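Long-range contact in topoisomerase I-like protein (Leishmania donovani, PDB 2B9S), which forms part of a heterodimeric type IB topoisomerase that probably relaxes supercoiled DNA by nicking and rejoining one strand through a covalent intermediate: residues 20-25 with 188-193. Residues are numbered along the deposited sequence; the frame is centred on the assembly and turned at random.
Sequences RRWETL and IGETAE
The carbonyl oxygen of Leu25 receives the backbone N-H of Gly189, with Gly189 N 3.0 Å from Leu25 O and an N-H...O angle of 153°. This bond ties the start of the short strand 25-26 to the type I beta turn Gly189-Ala192, which follows strand 185-187 in the DNA-binding fragment of this type IB topoisomerase. The turn is closed by its own bond from Ala192 N to Gly189 O. Two carbons also pack against the Leu25 carbonyl: Ile188 CG1 and Ala192 CB each lie 3.4 Å from Leu25 O. Ile188 CB points away from the loop 20-25, yet CG1, anti to the backbone N (chi1 -155°), still reaches that oxygen.

The six-membered end of the Trp22 indole packs against the backbone of Ile188 and Gly189. Its CH2 lies 3.6 Å from Gly189 CA, which approaches the ring obliquely, while Ile188 O, hydrogen-bonded to His208 ND1, sits at the ring edge, near the ring plane and also 3.6 Å from CH2. Leu25 CB lies over one face of the indole, 3.5 Å above the plane and offset toward the rim. Beyond the two segments, His210 stacks on Trp22 and Trp145 meets it edge-to-face, so the buried indole is held among aromatic rings.

Glu190 bends at chi2 (82°) and brings its carboxylate back toward the indole, OE2 lying 4.1 Å from Trp22 CZ3. The same OE2 is hydrogen-bonded to His210 NE2, and His210 ND1 is hydrogen-bonded to Trp22 O, so one imidazole bridges both segments. Within 20-25, the exposed Arg20 and Glu23 form a side-on salt bridge, with Arg20 NE 2.7 Å from Glu23 OE2 and Arg20 NH2 bonded to Glu23 OE1; both oxygens lie in the guanidinium plane, but the nitrogens come from well out of the carboxylate plane.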
# COMPACT_ATOMS: atom_id res chain seq x y z
N ARG D 20 3.20 9.69 -22.84
CA ARG D 20 4.62 9.42 -23.00
C ARG D 20 5.41 9.89 -21.77
O ARG D 20 5.36 11.06 -21.41
CB ARG D 20 5.14 10.11 -24.27
CG ARG D 20 6.35 9.46 -24.85
CD ARG D 20 6.70 10.05 -26.20
NE ARG D 20 8.04 9.65 -26.60
CZ ARG D 20 8.34 8.53 -27.27
NH1 ARG D 20 7.40 7.69 -27.61
NH2 ARG D 20 9.60 8.26 -27.57
N ARG D 21 6.11 8.96 -21.13
CA ARG D 21 6.70 9.24 -19.81
C ARG D 21 8.21 9.42 -19.86
O ARG D 21 8.77 10.08 -19.00
CB ARG D 21 6.33 8.15 -18.78
CG ARG D 21 4.84 7.90 -18.61
CD ARG D 21 4.11 9.17 -18.19
NE ARG D 21 4.51 9.63 -16.86
CZ ARG D 21 3.97 9.20 -15.72
NH1 ARG D 21 2.99 8.28 -15.72
NH2 ARG D 21 4.41 9.67 -14.57
N TRP D 22 8.85 8.82 -20.87
CA TRP D 22 10.31 8.88 -21.04
C TRP D 22 10.71 8.76 -22.53
O TRP D 22 9.92 8.32 -23.36
CB TRP D 22 11.03 7.79 -20.21
CG TRP D 22 10.52 6.36 -20.42
CD1 TRP D 22 9.51 5.74 -19.71
CD2 TRP D 22 10.99 5.39 -21.36
NE1 TRP D 22 9.34 4.46 -20.15
CE2 TRP D 22 10.21 4.21 -21.17
CE3 TRP D 22 11.98 5.39 -22.35
CZ2 TRP D 22 10.41 3.04 -21.94
CZ3 TRP D 22 12.18 4.23 -23.11
CH2 TRP D 22 11.39 3.08 -22.91
N GLU D 23 11.94 9.18 -22.83
CA GLU D 23 12.52 9.09 -24.18
C GLU D 23 13.55 7.99 -24.22
O GLU D 23 13.65 7.24 -25.19
CB GLU D 23 13.15 10.42 -24.60
CG GLU D 23 12.11 11.51 -24.91
CD GLU D 23 11.10 11.07 -25.98
OE1 GLU D 23 11.50 10.31 -26.91
OE2 GLU D 23 9.92 11.49 -25.89
N THR D 24 14.31 7.90 -23.14
CA THR D 24 15.30 6.85 -23.00
C THR D 24 15.22 6.21 -21.61
O THR D 24 14.98 6.89 -20.61
CB THR D 24 16.75 7.35 -23.25
OG1 THR D 24 17.05 8.41 -22.34
CG2 THR D 24 16.95 7.83 -24.69
N LEU D 25 15.45 4.91 -21.58
CA LEU D 25 15.47 4.16 -20.35
C LEU D 25 16.48 3.03 -20.41
O LEU D 25 16.40 2.16 -21.27
CB LEU D 25 14.05 3.64 -20.02
CG LEU D 25 13.77 2.91 -18.71
CD1 LEU D 25 14.29 3.67 -17.47
CD2 LEU D 25 12.28 2.61 -18.63
N ILE D 188 12.08 -1.57 -21.20
CA ILE D 188 13.33 -0.84 -21.40
C ILE D 188 13.31 -0.04 -22.73
O ILE D 188 12.43 -0.26 -23.57
CB ILE D 188 14.52 -1.84 -21.33
CG1 ILE D 188 15.82 -1.13 -20.92
CG2 ILE D 188 14.58 -2.73 -22.58
CD1 ILE D 188 16.91 -2.06 -20.51
N GLY D 189 14.27 0.87 -22.93
CA GLY D 189 14.38 1.62 -24.20
C GLY D 189 14.82 0.76 -25.37
O GLY D 189 15.63 -0.14 -25.21
N GLU D 190 14.27 1.04 -26.55
CA GLU D 190 14.63 0.34 -27.81
C GLU D 190 16.14 0.25 -28.08
O GLU D 190 16.61 -0.72 -28.67
CB GLU D 190 14.01 1.03 -29.04
CG GLU D 190 12.61 1.54 -28.91
CD GLU D 190 12.54 2.89 -28.23
OE1 GLU D 190 12.67 3.95 -28.90
OE2 GLU D 190 12.35 2.88 -27.00
N THR D 191 16.90 1.27 -27.68
CA THR D 191 18.32 1.35 -28.01
C THR D 191 19.20 0.98 -26.82
O THR D 191 20.42 1.03 -26.94
CB THR D 191 18.73 2.79 -28.51
OG1 THR D 191 18.63 3.74 -27.44
CG2 THR D 191 17.86 3.25 -29.67
N ALA D 192 18.59 0.61 -25.69
CA ALA D 192 19.36 0.28 -24.49
C ALA D 192 19.95 -1.13 -24.57
O ALA D 192 19.46 -1.99 -25.31
CB ALA D 192 18.52 0.43 -23.23
N GLU D 193 21.01 -1.35 -23.80
CA GLU D 193 21.48 -2.70 -23.53
C GLU D 193 20.45 -3.48 -22.68
O GLU D 193 20.05 -3.03 -21.60
CB GLU D 193 22.81 -2.61 -22.81
CG GLU D 193 23.73 -3.76 -23.09
CD GLU D 193 25.08 -3.57 -22.44
OE1 GLU D 193 25.63 -2.44 -22.53
OE2 GLU D 193 25.60 -4.56 -21.84